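Local atomic coordinates of (S)-ureidoglycine aminohydrolase (Escherichia coli, PDB entry 1RC6), a protein that catalyses the manganese-dependent hydrolysis of (S)-ureidoglycine to (S)-ureidoglycolate and ammonia, the second stereospecific hydrolysis step in allantoin degradation. Residues A[40-45]-A[69-74]; A[93-97]-A[109-115]. All blocks are in the same frame, centred on the assembly; numbering follows the deposited sequence.

Contact 1 of 2, residues A[40-45]-A[69-74]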
# COMPACT_ATOMS: atom_id res chain seq x y z
N PRO A 40 5.01 2.81 -18.94
CA PRO A 40 4.37 2.12 -20.06
C PRO A 40 3.27 1.15 -19.60
O PRO A 40 3.43 0.41 -18.62
CB PRO A 40 5.54 1.42 -20.76
CG PRO A 40 6.55 1.24 -19.65
CD PRO A 40 6.46 2.55 -18.90
N GLY A 41 2.14 1.18 -20.30
CA GLY A 41 1.01 0.34 -19.95
C GLY A 41 -0.05 1.11 -19.18
O GLY A 41 -1.21 0.72 -19.15
N PHE A 42 0.33 2.21 -18.55
CA PHE A 42 -0.65 2.98 -17.80
C PHE A 42 -1.20 4.10 -18.68
O PHE A 42 -0.46 4.99 -19.12
CB PHE A 42 -0.03 3.53 -16.51
CG PHE A 42 0.35 2.45 -15.50
CD1 PHE A 42 1.41 1.56 -15.76
CD2 PHE A 42 -0.36 2.31 -14.30
CE1 PHE A 42 1.75 0.55 -14.83
CE2 PHE A 42 -0.04 1.30 -13.37
CZ PHE A 42 1.03 0.42 -13.63
N GLU A 43 -2.50 4.03 -18.97
CA GLU A 43 -3.15 5.02 -19.82
C GLU A 43 -4.16 5.85 -19.05
O GLU A 43 -4.80 5.36 -18.12
CB GLU A 43 -3.88 4.33 -20.96
CG GLU A 43 -3.06 3.32 -21.72
CD GLU A 43 -1.98 3.97 -22.53
OE1 GLU A 43 -1.24 3.24 -23.23
OE2 GLU A 43 -1.87 5.22 -22.48
N ASN A 44 -4.30 7.10 -19.46
CA ASN A 44 -5.25 8.02 -18.85
C ASN A 44 -5.32 8.00 -17.32
O ASN A 44 -6.40 7.85 -16.74
CB ASN A 44 -6.63 7.74 -19.43
CG ASN A 44 -6.62 7.66 -20.93
OD1 ASN A 44 -6.10 8.55 -21.60
ND2 ASN A 44 -7.18 6.59 -21.48
N CYS A 45 -4.17 8.17 -16.68
CA CYS A 45 -4.09 8.16 -15.22
C CYS A 45 -2.74 8.69 -14.79
O CYS A 45 -1.76 8.59 -15.53
CB CYS A 45 -4.22 6.73 -14.70
SG CYS A 45 -2.78 5.72 -15.16
N ASN A 69 -11.31 5.86 -18.13
CA ASN A 69 -10.64 4.81 -18.90
C ASN A 69 -9.19 4.64 -18.49
O ASN A 69 -8.39 4.05 -19.21
CB ASN A 69 -10.71 5.10 -20.39
CG ASN A 69 -12.11 4.98 -20.93
OD1 ASN A 69 -12.87 5.95 -20.91
ND2 ASN A 69 -12.47 3.78 -21.39
N GLY A 70 -8.86 5.18 -17.32
CA GLY A 70 -7.51 5.08 -16.83
C GLY A 70 -7.30 3.73 -16.19
O GLY A 70 -8.21 3.20 -15.54
N GLY A 71 -6.12 3.16 -16.38
CA GLY A 71 -5.83 1.87 -15.82
C GLY A 71 -4.72 1.23 -16.63
O GLY A 71 -3.96 1.93 -17.32
N ASN A 72 -4.63 -0.09 -16.55
CA ASN A 72 -3.61 -0.81 -17.29
C ASN A 72 -4.26 -2.03 -17.88
O ASN A 72 -4.63 -2.97 -17.17
CB ASN A 72 -2.47 -1.20 -16.36
CG ASN A 72 -1.29 -1.79 -17.11
OD1 ASN A 72 -1.44 -2.77 -17.85
ND2 ASN A 72 -0.12 -1.19 -16.93
N GLN A 73 -4.39 -2.01 -19.20
CA GLN A 73 -5.00 -3.10 -19.93
C GLN A 73 -3.94 -4.05 -20.45
O GLN A 73 -4.24 -5.11 -20.98
CB GLN A 73 -5.79 -2.52 -21.10
CG GLN A 73 -6.86 -1.52 -20.67
CD GLN A 73 -8.10 -2.19 -20.13
OE1 GLN A 73 -8.03 -3.04 -19.25
NE2 GLN A 73 -9.25 -1.81 -20.66
N GLN A 74 -2.69 -3.67 -20.28
CA GLN A 74 -1.58 -4.48 -20.75
C GLN A 74 -1.22 -5.63 -19.83
O GLN A 74 -0.73 -6.65 -20.30
CB GLN A 74 -0.37 -3.60 -20.95
CG GLN A 74 0.91 -4.35 -21.23
CD GLN A 74 2.07 -3.40 -21.48
OE1 GLN A 74 1.99 -2.51 -22.33
NE2 GLN A 74 3.16 -3.58 -20.73

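Contact 2 of 2, residues A[93-97]-A[109-115]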
# COMPACT_ATOMS: atom_id res chain seq x y z
N THR A 93 -12.50 -1.95 -12.38
CA THR A 93 -12.78 -3.28 -12.86
C THR A 93 -11.44 -3.95 -13.08
O THR A 93 -10.70 -3.60 -14.00
CB THR A 93 -13.57 -3.24 -14.19
OG1 THR A 93 -14.84 -2.64 -13.95
CG2 THR A 93 -13.77 -4.64 -14.75
N ALA A 94 -11.12 -4.90 -12.22
CA ALA A 94 -9.86 -5.60 -12.33
C ALA A 94 -10.06 -6.94 -13.00
O ALA A 94 -11.16 -7.50 -12.98
CB ALA A 94 -9.26 -5.80 -10.95
N LYS A 95 -8.99 -7.46 -13.59
CA LYS A 95 -9.05 -8.74 -14.25
C LYS A 95 -7.76 -9.52 -14.05
O LYS A 95 -6.67 -8.98 -14.19
CB LYS A 95 -9.34 -8.56 -15.74
CG LYS A 95 -10.72 -8.01 -16.03
CD LYS A 95 -11.03 -7.99 -17.53
CE LYS A 95 -12.50 -7.67 -17.77
NZ LYS A 95 -12.89 -7.90 -19.18
N ALA A 96 -7.91 -10.79 -13.72
CA ALA A 96 -6.77 -11.69 -13.51
C ALA A 96 -7.25 -13.14 -13.49
O ALA A 96 -8.40 -13.42 -13.12
CB ALA A 96 -6.06 -11.36 -12.19
N GLU A 97 -6.36 -14.04 -13.88
CA GLU A 97 -6.66 -15.47 -13.92
C GLU A 97 -8.05 -15.73 -14.52
O GLU A 97 -8.85 -16.50 -13.97
CB GLU A 97 -6.55 -16.06 -12.51
CG GLU A 97 -5.19 -15.83 -11.88
CD GLU A 97 -4.92 -16.70 -10.68
OE1 GLU A 97 -5.84 -16.89 -9.86
OE2 GLU A 97 -3.79 -17.19 -10.54
N LEU A 109 -7.33 -6.78 -4.50
CA LEU A 109 -7.02 -7.92 -5.33
C LEU A 109 -5.54 -8.30 -5.26
O LEU A 109 -4.66 -7.50 -5.58
CB LEU A 109 -7.38 -7.65 -6.79
CG LEU A 109 -6.85 -8.73 -7.74
CD1 LEU A 109 -7.49 -10.07 -7.42
CD2 LEU A 109 -7.14 -8.34 -9.17
N TYR A 110 -5.28 -9.54 -4.85
CA TYR A 110 -3.92 -10.07 -4.79
C TYR A 110 -3.73 -11.08 -5.91
O TYR A 110 -4.62 -11.88 -6.19
CB TYR A 110 -3.64 -10.75 -3.44
CG TYR A 110 -2.37 -11.58 -3.47
CD1 TYR A 110 -2.36 -12.86 -4.00
CD2 TYR A 110 -1.14 -11.03 -3.08
CE1 TYR A 110 -1.18 -13.58 -4.16
CE2 TYR A 110 0.05 -11.73 -3.23
CZ TYR A 110 0.02 -13.01 -3.78
OH TYR A 110 1.19 -13.70 -3.97
N CYS A 111 -2.58 -11.05 -6.55
CA CYS A 111 -2.28 -12.00 -7.62
C CYS A 111 -0.97 -12.73 -7.36
O CYS A 111 0.07 -12.10 -7.15
CB CYS A 111 -2.17 -11.29 -8.97
SG CYS A 111 -3.73 -10.69 -9.65
N PRO A 112 -1.00 -14.07 -7.37
CA PRO A 112 0.23 -14.83 -7.14
C PRO A 112 1.15 -14.55 -8.32
O PRO A 112 0.74 -13.95 -9.30
CB PRO A 112 -0.25 -16.27 -7.11
CG PRO A 112 -1.42 -16.24 -8.07
CD PRO A 112 -2.13 -14.98 -7.64
N PRO A 113 2.41 -14.99 -8.23
CA PRO A 113 3.40 -14.80 -9.29
C PRO A 113 2.91 -15.28 -10.64
O PRO A 113 2.28 -16.33 -10.74
CB PRO A 113 4.58 -15.64 -8.81
CG PRO A 113 4.44 -15.60 -7.34
CD PRO A 113 2.97 -15.78 -7.12
N GLY A 114 3.18 -14.50 -11.67
CA GLY A 114 2.79 -14.88 -13.01
C GLY A 114 1.43 -14.41 -13.49
O GLY A 114 1.27 -14.05 -14.66
N SER A 115 0.43 -14.41 -12.60
CA SER A 115 -0.90 -13.99 -12.99
C SER A 115 -1.03 -12.49 -13.19
O SER A 115 -1.42 -11.77 -12.29
CB SER A 115 -1.93 -14.45 -11.96
OG SER A 115 -2.00 -15.86 -11.93

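Contact 1 of 2, residues A[40-45]-A[69-74]
Glu43 and Gly71 form one antiparallel hydrogen-bonded pair: Glu43 N donates a hydrogen bond to Gly71 O at 3.0 Å, and Gly71 N returns one to Glu43 O at 3.1 Å. Gly70 CA lies beside Glu43 O. A side chain on Gly70 would run into Asn44 O, and one on Gly41 into Asn72 ND2; the bare Gly70 lets the backbones close up, and the bare Gly41 leaves room for the Asn72 amide. Toward the other end, that amide stands almost upright on the Phe42 ring, the planes 85° apart, with ND2 3.2 Å above one face and displaced to the rim beside CE1. A chi1 of -172° swings the Asn72 amide away from its own backbone N and over the ring. Its OD1 turns back to its own loop, taking a hydrogen bond from Gly75 N and a weak one from Gln74 N, which together hold the amide. In the fold, this single firm bridge joins strand 42-43 to the loop between strands 60-67 and 81-89: Phe42 and Asn72 both rest on Phe119 of strand 118-121, while Cys45 packs on Val64 and Leu66 of strand 60-67.

Contact 2 of 2, residues A[93-97]-A[109-115]
Strands 93-96 and 109-111 run in nearly the same direction, 20° apart with their axes 9.0 Å from each other at closest, a spacing bridged by side chains instead of backbone bonds. Ala94 and Ala96 turn their methyls toward 109-115. Ala94 CB meets the Leu109 methyl CD2 at 3.8 Å, and Ala96 CB lies 3.5 Å from Cys111 SG. With CG opposite the backbone N (chi1 170°), Leu109 turns its branch toward Ala94, and CD2 also comes within 4.4 Å of Ala96 CB. Past the strand ends the contact becomes polar. Glu97 extends beyond CG, and its OE2 accepts a 2.6 Å hydrogen bond from Ser115 OG, met on the anti side and 20° out of the carboxylate plane. The hydroxyl sits beside Glu97 CG as well, while Pro112, its ring coming from the opposite direction to the Glu97 chain, sets CG 3.6 Å from OE2. The serine is delivered by a type II turn, Pro112 to Ser115, closed by a weak bond from Ser115 N to Pro112 O, with Gly114 at a position of positive phi. Replacing Ser115 with an alanine would probably leave the Glu97 carboxylate without this hydroxyl donor and let its end swing more loosely against Pro112. Leu146, from a neighbouring loop, touches both Leu109 and Glu97. The chemistry thus divides in two: two alanine methyls, a leucine methyl and a cysteine sulfur meet between the facing sheets of the cupin beta-barrel, and one hydroxyl-to-carboxylate hydrogen bond, the carboxylate probably charged, ties the loop after strand 91-96 to the turn after strand 107-111.

In the fold
Both contacts belong to the N-terminal half of a two-cupin chain, and both segments of contact 1 precede those of contact 2 in the sequence. Their centres are 16 Å apart and their nearest atoms about 6 Å, so they do not touch. Strand 118-121 lies between them: its Asn121 and Phe119 bond to the backbone of Gly70 and Asn72 in contact 1, and its Val120 and Thr118 to Thr93 and Lys95 in contact 2. The pairing at 40-45/69-74 is thereby linked to the sheet that contains strand 91-96. Neither contact reaches the probable manganese site, whose ligands, by similarity Glu196, His198, His202 and Gln236, lie in the C-terminal cupin.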